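Local coordinates for protein endo-beta-mannanase (Rhizomucor miehei, PDB 4QP0) that probably hydrolyses internal beta-1,4-mannosidic linkages at random in mannans, galactomannans and glucomannans, as a secreted TIM-barrel glycoside hydrolase of family 5, at residues K122-Y133 with P176-S187; G295-Y306 with G335-D344. All blocks are in the same frame, centred on the assembly; numbering follows the deposited sequence.

Contact 1 of 2, residues K122-Y133 with P176-S187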
loop_
_atom_site.group_PDB
_atom_site.type_symbol
_atom_site.label_atom_id
_atom_site.label_comp_id
_atom_site.label_asym_id
_atom_site.label_seq_id
_atom_site.Cartn_x
_atom_site.Cartn_y
_atom_site.Cartn_z
ATOM N N LYS A 122 -11.183 -0.865 -19.423
ATOM C CA LYS A 122 -11.361 -0.151 -20.682
ATOM C C LYS A 122 -10.878 -0.996 -21.855
ATOM O O LYS A 122 -11.641 -1.265 -22.791
ATOM C CB LYS A 122 -10.606 1.182 -20.640
ATOM C CG LYS A 122 -10.603 1.968 -21.945
ATOM C CD LYS A 122 -9.749 3.227 -21.867
ATOM C CE LYS A 122 -8.323 2.934 -21.409
ATOM N NZ LYS A 122 -7.288 3.616 -22.241
ATOM N N ASN A 123 -9.622 -1.435 -21.775
ATOM C CA ASN A 123 -8.955 -2.125 -22.881
ATOM C C ASN A 123 -9.391 -3.578 -23.121
ATOM O O ASN A 123 -9.211 -4.103 -24.222
ATOM C CB ASN A 123 -7.436 -2.007 -22.743
ATOM C CG ASN A 123 -6.951 -0.572 -22.874
ATOM O OD1 ASN A 123 -6.575 0.058 -21.889
ATOM N ND2 ASN A 123 -6.968 -0.045 -24.093
ATOM N N PHE A 124 -9.966 -4.224 -22.108
ATOM C CA PHE A 124 -10.521 -5.577 -22.291
ATOM C C PHE A 124 -11.986 -5.604 -22.762
ATOM O O PHE A 124 -12.494 -6.649 -23.178
ATOM C CB PHE A 124 -10.322 -6.436 -21.037
ATOM C CG PHE A 124 -9.007 -7.166 -21.009
ATOM C CD1 PHE A 124 -8.811 -8.307 -21.789
ATOM C CD2 PHE A 124 -7.960 -6.713 -20.212
ATOM C CE1 PHE A 124 -7.597 -8.978 -21.773
ATOM C CE2 PHE A 124 -6.745 -7.379 -20.187
ATOM C CZ PHE A 124 -6.561 -8.512 -20.970
ATOM N N GLY A 125 -12.650 -4.451 -22.702
ATOM C CA GLY A 125 -14.020 -4.314 -23.188
ATOM C C GLY A 125 -15.071 -4.240 -22.095
ATOM O O GLY A 125 -16.265 -4.226 -22.383
ATOM N N GLY A 126 -14.633 -4.197 -20.840
ATOM C CA GLY A 126 -15.560 -4.100 -19.711
ATOM C C GLY A 126 -16.150 -2.710 -19.593
ATOM O O GLY A 126 -15.589 -1.741 -20.117
ATOM N N THR A 127 -17.288 -2.609 -18.909
ATOM C CA THR A 127 -17.971 -1.321 -18.718
ATOM C C THR A 127 -18.098 -0.932 -17.239
ATOM O O THR A 127 -18.316 0.237 -16.911
ATOM C CB THR A 127 -19.360 -1.287 -19.408
ATOM O OG1 THR A 127 -19.958 -2.591 -19.371
ATOM C CG2 THR A 127 -19.231 -0.836 -20.866
ATOM N N TYR A 128 -17.946 -1.915 -16.356
ATOM C CA TYR A 128 -18.079 -1.694 -14.927
ATOM C C TYR A 128 -16.745 -1.893 -14.219
ATOM O O TYR A 128 -16.022 -2.846 -14.504
ATOM C CB TYR A 128 -19.121 -2.641 -14.330
ATOM C CG TYR A 128 -20.488 -2.594 -14.983
ATOM C CD1 TYR A 128 -21.424 -1.619 -14.626
ATOM C CD2 TYR A 128 -20.856 -3.546 -15.939
ATOM C CE1 TYR A 128 -22.679 -1.583 -15.215
ATOM C CE2 TYR A 128 -22.111 -3.521 -16.534
ATOM C CZ TYR A 128 -23.020 -2.539 -16.170
ATOM O OH TYR A 128 -24.272 -2.512 -16.759
ATOM N N HIS A 129 -16.442 -0.986 -13.293
ATOM C CA HIS A 129 -15.228 -1.029 -12.469
ATOM C C HIS A 129 -14.987 -2.386 -11.883
ATOM O O HIS A 129 -13.904 -2.954 -12.024
ATOM C CB HIS A 129 -15.331 0.004 -11.352
ATOM C CG HIS A 129 -14.141 0.019 -10.420
ATOM N ND1 HIS A 129 -13.059 0.786 -10.640
ATOM C CD2 HIS A 129 -13.902 -0.666 -9.229
ATOM C CE1 HIS A 129 -12.172 0.598 -9.649
ATOM N NE2 HIS A 129 -12.689 -0.291 -8.787
ATOM N N ASP A 130 -16.013 -2.922 -11.237
ATOM C CA ASP A 130 -15.928 -4.208 -10.566
ATOM C C ASP A 130 -15.903 -5.405 -11.525
ATOM O O ASP A 130 -15.918 -6.554 -11.070
ATOM C CB ASP A 130 -17.085 -4.353 -9.579
ATOM C CG ASP A 130 -18.433 -4.417 -10.273
ATOM O OD1 ASP A 130 -19.073 -5.493 -10.233
ATOM O OD2 ASP A 130 -18.841 -3.396 -10.874
ATOM N N ASP A 131 -15.876 -5.144 -12.834
ATOM C CA ASP A 131 -15.616 -6.201 -13.825
ATOM C C ASP A 131 -14.267 -6.845 -13.531
ATOM O O ASP A 131 -14.086 -8.055 -13.724
ATOM C CB ASP A 131 -15.606 -5.653 -15.259
ATOM C CG ASP A 131 -16.995 -5.566 -15.878
ATOM O OD1 ASP A 131 -17.897 -6.316 -15.452
ATOM O OD2 ASP A 131 -17.172 -4.758 -16.813
ATOM N N PHE A 132 -13.334 -6.019 -13.045
ATOM C CA PHE A 132 -11.989 -6.450 -12.664
ATOM C C PHE A 132 -11.988 -7.530 -11.576
ATOM O O PHE A 132 -11.051 -8.327 -11.488
ATOM C CB PHE A 132 -11.162 -5.241 -12.211
ATOM C CG PHE A 132 -9.694 -5.520 -12.084
ATOM C CD1 PHE A 132 -8.928 -5.809 -13.206
ATOM C CD2 PHE A 132 -9.075 -5.490 -10.846
ATOM C CE1 PHE A 132 -7.574 -6.071 -13.094
ATOM C CE2 PHE A 132 -7.717 -5.742 -10.726
ATOM C CZ PHE A 132 -6.967 -6.040 -11.850
ATOM N N TYR A 133 -13.050 -7.555 -10.772
ATOM C CA TYR A 133 -13.183 -8.503 -9.665
ATOM C C TYR A 133 -13.768 -9.855 -10.067
ATOM O O TYR A 133 -13.638 -10.829 -9.321
ATOM C CB TYR A 133 -14.016 -7.889 -8.530
ATOM C CG TYR A 133 -13.464 -6.581 -7.984
ATOM C CD1 TYR A 133 -12.092 -6.338 -7.936
ATOM C CD2 TYR A 133 -14.316 -5.596 -7.496
ATOM C CE1 TYR A 133 -11.590 -5.149 -7.435
ATOM C CE2 TYR A 133 -13.821 -4.403 -6.994
ATOM C CZ TYR A 133 -12.458 -4.187 -6.965
ATOM O OH TYR A 133 -11.955 -3.006 -6.459
ATOM N N PRO A 176 -8.964 -0.796 -2.792
ATOM C CA PRO A 176 -10.089 -1.333 -3.568
ATOM C C PRO A 176 -11.449 -0.974 -2.972
ATOM O O PRO A 176 -11.651 -1.134 -1.767
ATOM C CB PRO A 176 -9.880 -2.855 -3.490
ATOM C CG PRO A 176 -8.437 -3.026 -3.183
ATOM C CD PRO A 176 -8.084 -1.869 -2.299
ATOM N N ARG A 177 -12.348 -0.449 -3.805
ATOM C CA ARG A 177 -13.768 -0.304 -3.465
ATOM C C ARG A 177 -14.567 -0.967 -4.584
ATOM O O ARG A 177 -13.984 -1.489 -5.530
ATOM C CB ARG A 177 -14.183 1.168 -3.334
ATOM C CG ARG A 177 -13.427 1.971 -2.290
ATOM C CD ARG A 177 -14.086 3.320 -2.065
ATOM N NE ARG A 177 -13.265 4.167 -1.213
ATOM C CZ ARG A 177 -13.636 5.349 -0.727
ATOM N NH1 ARG A 177 -14.836 5.849 -0.995
ATOM N NH2 ARG A 177 -12.802 6.036 0.039
ATOM N N CYS A 178 -15.893 -0.962 -4.481
ATOM C CA CYS A 178 -16.714 -1.374 -5.623
ATOM C C CYS A 178 -16.723 -0.271 -6.680
ATOM O O CYS A 178 -16.790 -0.554 -7.877
ATOM C CB CYS A 178 -18.140 -1.742 -5.198
ATOM S SG CYS A 178 -18.320 -3.412 -4.517
ATOM N N VAL A 179 -16.628 0.981 -6.223
ATOM C CA VAL A 179 -16.647 2.165 -7.090
ATOM C C VAL A 179 -15.236 2.752 -7.258
ATOM O O VAL A 179 -14.467 2.837 -6.292
ATOM C CB VAL A 179 -17.597 3.255 -6.531
ATOM C CG1 VAL A 179 -17.769 4.398 -7.522
ATOM C CG2 VAL A 179 -18.953 2.662 -6.173
ATOM N N GLY A 180 -14.915 3.165 -8.486
ATOM C CA GLY A 180 -13.599 3.731 -8.819
ATOM C C GLY A 180 -13.573 5.245 -8.904
ATOM O O GLY A 180 -14.260 5.927 -8.144
ATOM N N SER A 181 -12.777 5.775 -9.827
ATOM C CA SER A 181 -12.605 7.224 -9.946
ATOM C C SER A 181 -13.779 7.940 -10.616
ATOM O O SER A 181 -14.044 9.111 -10.324
ATOM C CB SER A 181 -11.299 7.556 -10.663
ATOM O OG SER A 181 -10.191 7.290 -9.826
ATOM N N GLY A 182 -14.477 7.247 -11.511
ATOM C CA GLY A 182 -15.657 7.816 -12.158
ATOM C C GLY A 182 -15.817 7.468 -13.626
ATOM O O GLY A 182 -16.928 7.512 -14.154
ATOM N N ASP A 183 -14.711 7.124 -14.284
ATOM C CA ASP A 183 -14.731 6.757 -15.705
ATOM C C ASP A 183 -15.504 5.454 -15.948
ATOM O O ASP A 183 -16.051 5.244 -17.033
ATOM C CB ASP A 183 -13.304 6.660 -16.275
ATOM C CG ASP A 183 -12.531 7.980 -16.180
ATOM O OD1 ASP A 183 -12.338 8.499 -15.053
ATOM O OD2 ASP A 183 -12.094 8.489 -17.234
ATOM N N PHE A 184 -15.541 4.591 -14.933
ATOM C CA PHE A 184 -16.291 3.340 -14.989
ATOM C C PHE A 184 -17.081 3.130 -13.700
ATOM O O PHE A 184 -16.509 3.206 -12.607
ATOM C CB PHE A 184 -15.351 2.160 -15.249
ATOM C CG PHE A 184 -14.793 2.132 -16.643
ATOM C CD1 PHE A 184 -15.401 1.365 -17.631
ATOM C CD2 PHE A 184 -13.667 2.886 -16.975
ATOM C CE1 PHE A 184 -14.900 1.343 -18.921
ATOM C CE2 PHE A 184 -13.165 2.873 -18.266
ATOM C CZ PHE A 184 -13.781 2.097 -19.239
ATOM N N PRO A 185 -18.399 2.877 -13.823
ATOM C CA PRO A 185 -19.302 2.732 -12.675
ATOM C C PRO A 185 -19.314 1.320 -12.081
ATOM O O PRO A 185 -18.690 0.414 -12.635
ATOM C CB PRO A 185 -20.672 3.071 -13.270
ATOM C CG PRO A 185 -20.570 2.639 -14.698
ATOM C CD PRO A 185 -19.124 2.780 -15.107
ATOM N N ALA A 186 -20.026 1.149 -10.968
ATOM C CA ALA A 186 -20.117 -0.140 -10.276
ATOM C C ALA A 186 -21.417 -0.870 -10.588
ATOM O O ALA A 186 -22.469 -0.246 -10.705
ATOM C CB ALA A 186 -19.979 0.062 -8.775
ATOM N N SER A 187 -21.336 -2.193 -10.720
ATOM C CA SER A 187 -22.512 -3.043 -10.949
ATOM C C SER A 187 -23.323 -3.208 -9.685
ATOM O O SER A 187 -22.816 -3.006 -8.585
ATOM C CB SER A 187 -22.091 -4.444 -11.397
ATOM O OG SER A 187 -21.550 -4.430 -12.694
#

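Contact 2 of 2, residues G295-Y306 with G335-D344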
loop_
_atom_site.group_PDB
_atom_site.type_symbol
_atom_site.label_atom_id
_atom_site.label_comp_id
_atom_site.label_asym_id
_atom_site.label_seq_id
_atom_site.Cartn_x
_atom_site.Cartn_y
_atom_site.Cartn_z
ATOM N N GLY A 295 -2.875 10.924 6.754
ATOM C CA GLY A 295 -2.505 12.264 6.352
ATOM C C GLY A 295 -3.473 13.342 6.765
ATOM O O GLY A 295 -4.665 13.091 6.939
ATOM N N LEU A 296 -2.935 14.544 6.932
ATOM C CA LEU A 296 -3.727 15.750 7.110
ATOM C C LEU A 296 -3.189 16.834 6.174
ATOM O O LEU A 296 -1.974 16.917 5.943
ATOM C CB LEU A 296 -3.714 16.200 8.574
ATOM C CG LEU A 296 -4.484 15.268 9.522
ATOM C CD1 LEU A 296 -4.242 15.648 10.975
ATOM C CD2 LEU A 296 -5.977 15.242 9.197
ATOM N N SER A 297 -4.108 17.639 5.635
ATOM C CA SER A 297 -3.825 18.607 4.563
ATOM C C SER A 297 -2.901 19.764 4.928
ATOM O O SER A 297 -2.348 20.412 4.039
ATOM C CB SER A 297 -5.130 19.204 4.021
ATOM O OG SER A 297 -5.999 18.199 3.541
ATOM N N THR A 298 -2.758 20.067 6.211
ATOM C CA THR A 298 -1.935 21.217 6.583
ATOM C C THR A 298 -0.929 20.876 7.659
ATOM O O THR A 298 -1.145 19.977 8.475
ATOM C CB THR A 298 -2.772 22.439 7.036
ATOM O OG1 THR A 298 -3.593 22.083 8.154
ATOM C CG2 THR A 298 -3.647 22.957 5.905
ATOM N N ASP A 299 0.175 21.615 7.643
ATOM C CA ASP A 299 1.203 21.514 8.661
ATOM C C ASP A 299 0.558 21.611 10.036
ATOM O O ASP A 299 0.750 20.738 10.889
ATOM C CB ASP A 299 2.223 22.642 8.464
ATOM C CG ASP A 299 3.223 22.728 9.591
ATOM O OD1 ASP A 299 4.147 21.889 9.627
ATOM O OD2 ASP A 299 3.077 23.633 10.442
ATOM N N ALA A 300 -0.228 22.670 10.228
ATOM C CA ALA A 300 -0.900 22.946 11.492
ATOM C C ALA A 300 -1.852 21.825 11.947
ATOM O O ALA A 300 -1.929 21.542 13.135
ATOM C CB ALA A 300 -1.629 24.281 11.413
ATOM N N LEU A 301 -2.571 21.190 11.014
ATOM C CA LEU A 301 -3.399 20.026 11.360
ATOM C C LEU A 301 -2.540 18.849 11.787
ATOM O O LEU A 301 -2.871 18.134 12.729
ATOM C CB LEU A 301 -4.305 19.611 10.203
ATOM C CG LEU A 301 -5.575 20.430 9.942
ATOM C CD1 LEU A 301 -6.329 19.823 8.773
ATOM C CD2 LEU A 301 -6.485 20.530 11.160
ATOM N N ARG A 302 -1.423 18.665 11.095
ATOM C CA ARG A 302 -0.509 17.582 11.400
ATOM C C ARG A 302 0.188 17.755 12.760
ATOM O O ARG A 302 0.232 16.811 13.548
ATOM C CB ARG A 302 0.484 17.394 10.256
ATOM C CG ARG A 302 -0.190 17.002 8.942
ATOM C CD ARG A 302 0.804 16.589 7.867
ATOM N NE ARG A 302 1.651 17.687 7.401
ATOM C CZ ARG A 302 1.428 18.417 6.311
ATOM N NH1 ARG A 302 0.371 18.185 5.532
ATOM N NH2 ARG A 302 2.278 19.374 5.978
ATOM N N VAL A 303 0.695 18.949 13.062
ATOM C CA VAL A 303 1.300 19.187 14.395
ATOM C C VAL A 303 0.282 19.021 15.534
ATOM O O VAL A 303 0.651 18.719 16.671
ATOM C CB VAL A 303 2.056 20.540 14.510
ATOM C CG1 VAL A 303 3.109 20.664 13.426
ATOM C CG2 VAL A 303 1.113 21.734 14.472
ATOM N N ALA A 304 -0.998 19.193 15.199
ATOM C CA ALA A 304 -2.105 19.040 16.145
ATOM C C ALA A 304 -2.485 17.588 16.409
ATOM O O ALA A 304 -2.654 17.190 17.565
ATOM C CB ALA A 304 -3.326 19.805 15.652
ATOM N N GLN A 305 -2.628 16.803 15.341
ATOM C CA GLN A 305 -3.253 15.477 15.456
ATOM C C GLN A 305 -2.321 14.262 15.314
ATOM O O GLN A 305 -2.583 13.212 15.899
ATOM C CB GLN A 305 -4.458 15.361 14.516
ATOM C CG GLN A 305 -5.522 16.446 14.699
ATOM C CD GLN A 305 -6.231 16.418 16.052
ATOM O OE1 GLN A 305 -6.855 17.403 16.447
ATOM N NE2 GLN A 305 -6.146 15.295 16.763
ATOM N N TYR A 306 -1.241 14.403 14.553
ATOM C CA TYR A 306 -0.241 13.337 14.442
ATOM C C TYR A 306 0.262 12.829 15.810
ATOM O O TYR A 306 0.243 11.621 16.044
ATOM C CB TYR A 306 0.920 13.760 13.529
ATOM C CG TYR A 306 0.635 13.683 12.040
ATOM C CD1 TYR A 306 1.678 13.572 11.118
ATOM C CD2 TYR A 306 -0.671 13.693 11.549
ATOM C CE1 TYR A 306 1.425 13.494 9.754
ATOM C CE2 TYR A 306 -0.925 13.616 10.192
ATOM C CZ TYR A 306 0.125 13.514 9.302
ATOM O OH TYR A 306 -0.139 13.443 7.948
ATOM N N GLY A 335 -0.365 18.467 -0.704
ATOM C CA GLY A 335 -0.877 18.986 0.563
ATOM C C GLY A 335 -0.390 18.160 1.740
ATOM O O GLY A 335 -0.234 18.673 2.854
ATOM N N PHE A 336 -0.126 16.881 1.486
ATOM C CA PHE A 336 0.308 15.956 2.532
ATOM C C PHE A 336 1.824 15.750 2.575
ATOM O O PHE A 336 2.331 15.048 3.452
ATOM C CB PHE A 336 -0.366 14.602 2.347
ATOM C CG PHE A 336 -1.871 14.644 2.391
ATOM C CD1 PHE A 336 -2.548 14.721 3.606
ATOM C CD2 PHE A 336 -2.610 14.565 1.218
ATOM C CE1 PHE A 336 -3.934 14.737 3.646
ATOM C CE2 PHE A 336 -3.996 14.578 1.250
ATOM C CZ PHE A 336 -4.660 14.665 2.466
ATOM N N GLY A 337 2.540 16.356 1.631
ATOM C CA GLY A 337 3.990 16.195 1.525
ATOM C C GLY A 337 4.743 16.768 2.713
ATOM O O GLY A 337 4.563 17.935 3.063
ATOM N N ILE A 338 5.568 15.923 3.335
ATOM C CA ILE A 338 6.428 16.296 4.457
ATOM C C ILE A 338 7.886 16.121 4.042
ATOM O O ILE A 338 8.263 15.067 3.531
ATOM C CB ILE A 338 6.131 15.429 5.709
ATOM C CG1 ILE A 338 4.837 15.892 6.385
ATOM C CG2 ILE A 338 7.288 15.487 6.704
ATOM C CD1 ILE A 338 4.312 14.951 7.452
ATOM N N CYS A 339 8.694 17.161 4.241
ATOM C CA CYS A 339 10.120 17.096 3.920
ATOM C C CYS A 339 10.894 16.701 5.169
ATOM O O CYS A 339 10.413 16.894 6.280
ATOM C CB CYS A 339 10.637 18.443 3.405
ATOM S SG CYS A 339 9.569 19.314 2.232
ATOM N N ALA A 340 12.088 16.144 4.987
ATOM C CA ALA A 340 12.976 15.863 6.110
ATOM C C ALA A 340 13.598 17.163 6.611
ATOM O O ALA A 340 14.013 17.258 7.768
ATOM C CB ALA A 340 14.055 14.878 5.705
ATOM N N SER A 341 13.651 18.157 5.723
ATOM C CA SER A 341 14.185 19.477 6.036
ATOM C C SER A 341 13.213 20.313 6.882
ATOM O O SER A 341 13.583 21.371 7.398
ATOM C CB SER A 341 14.559 20.219 4.745
ATOM O OG SER A 341 13.405 20.568 3.998
ATOM N N ASP A 342 11.975 19.840 7.017
ATOM C CA ASP A 342 10.979 20.488 7.873
ATOM C C ASP A 342 11.546 20.705 9.271
ATOM O O ASP A 342 12.251 19.840 9.801
ATOM C CB ASP A 342 9.698 19.645 7.952
ATOM C CG ASP A 342 8.904 19.638 6.645
ATOM O OD1 ASP A 342 9.290 20.354 5.696
ATOM O OD2 ASP A 342 7.884 18.919 6.568
ATOM N N ASN A 343 11.249 21.862 9.853
ATOM C CA ASN A 343 11.712 22.199 11.199
ATOM C C ASN A 343 11.009 21.393 12.288
ATOM O O ASN A 343 11.637 20.968 13.261
ATOM C CB ASN A 343 11.525 23.690 11.474
ATOM C CG ASN A 343 12.252 24.564 10.477
ATOM O OD1 ASN A 343 11.763 25.632 10.102
ATOM N ND2 ASN A 343 13.429 24.120 10.042
ATOM N N ASP A 344 9.706 21.191 12.116
ATOM C CA ASP A 344 8.890 20.449 13.079
ATOM C C ASP A 344 8.782 18.954 12.735
ATOM O O ASP A 344 7.769 18.306 13.022
ATOM C CB ASP A 344 7.495 21.086 13.204
ATOM C CG ASP A 344 6.807 21.290 11.854
ATOM O OD1 ASP A 344 7.329 20.811 10.823
ATOM O OD2 ASP A 344 5.739 21.943 11.830
#

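Contact 1 of 2, residues K122-Y133 with P176-S187
The loop after helix 116-124 comes closest to the irregular segment 176-187 at Tyr-128 and Pro-185, whose CA atoms are 5.1 Å apart, and a main-chain hydrogen bond from His-129 N to Pro-185 O (2.7 Å) ties them there. With CG opposite the backbone N (chi1 179°), the imidazole of His-129 is carried across to residues 178-180. Gly-180 CA sits over one face, 3.8 Å from the centroid of the His-129 ring, a CH-pi contact. Both ring nitrogens are taken, NE2 by Asn-110 and ND1 by Asp-118, which fixes the rotation of the ring. Next along, Asp-130 OD2 accepts a nearly straight bond (170°) from Ser-187 N at 2.8 Å, met from above the carboxylate plane, and a weak one from Ser-187 OG. That same hydroxyl rides 3.1 Å above the Tyr-128 ring, displaced toward the rim at CG. Farther in, Tyr-133 OH donates to Arg-177 O (2.7 Å), with the carbonyl oxygen lying in the plane of the phenol at its edge. At the outer end Phe-184 turns its edge to Thr-127 O, 3.2 Å from CD1, while its CZ meets Lys-122 CB at 3.6 Å. Asp-131 OD2 accepts from Tyr-128 N and, weakly, from Thr-127 N, across the bend that follows the Schellman motif at Gly-125. The contact joins two loops at the C-terminal ends of the parallel barrel strands 102-106 and 167-171, the end of a TIM barrel that carries the active site in family 5 enzymes.

Contact 2 of 2, residues G295-Y306 with G335-D344
Gly-335 presents its carbonyl to Arg-302, whose NH1 donates to Gly-335 O at 2.8 Å in the carbonyl plane. The same NH1 also bonds Leu-296 O (2.7 Å), so one nitrogen joins both segments, reached through a bend in the arginine chain at chi3 (-67°). Phe-336 comes next, its ring edge turned to Leu-296 N, which lies in the ring plane 3.4 Å from CE1; Tyr-258 meets this ring edge-to-face. Ile-338 then slides past Arg-302 and Tyr-306 in the reverse direction, its CD1 4.0 Å from Tyr-306 CE1 and its CG1 3.8 Å from Arg-302 NE. Beyond it, Asp-342 OD2 accepts from Cys-339 N within the loop. At the far end Asp-344 faces Asp-299, the carboxylates nearly coplanar and Asp-344 OD2 2.7 Å from Asp-299 OD1. Val-303 CG1 touches the same Asp-344 OD2 at 3.3 Å, crossing at about a right angle. Segment 335-344 thus spans the start of helix 299-315, just after strand 289-294, and leads into helix 345-358, whose Ile-345 and Val-349 pack on Ile-338.

In the fold
Contact 1 and contact 2 follow one another along the chain, the first closing before the second opens, and their centres lie about 34 Å apart with nearest atoms about 12 Å from each other. Each centre is about 20 Å from the middle of the chain. Both lie in the connections that follow the C-terminal ends of barrel strands: contact 1, after 102-106 and 167-171, takes in the end of helix 116-124, and contact 2, after 289-294 and 320-323, the start of helix 299-315. In family 5 enzymes the two catalytic glutamates sit at the ends of the fourth and seventh barrel strands, so these connections probably border the substrate cleft from different parts of the rim. Each contact also holds one cysteine of a disulfide.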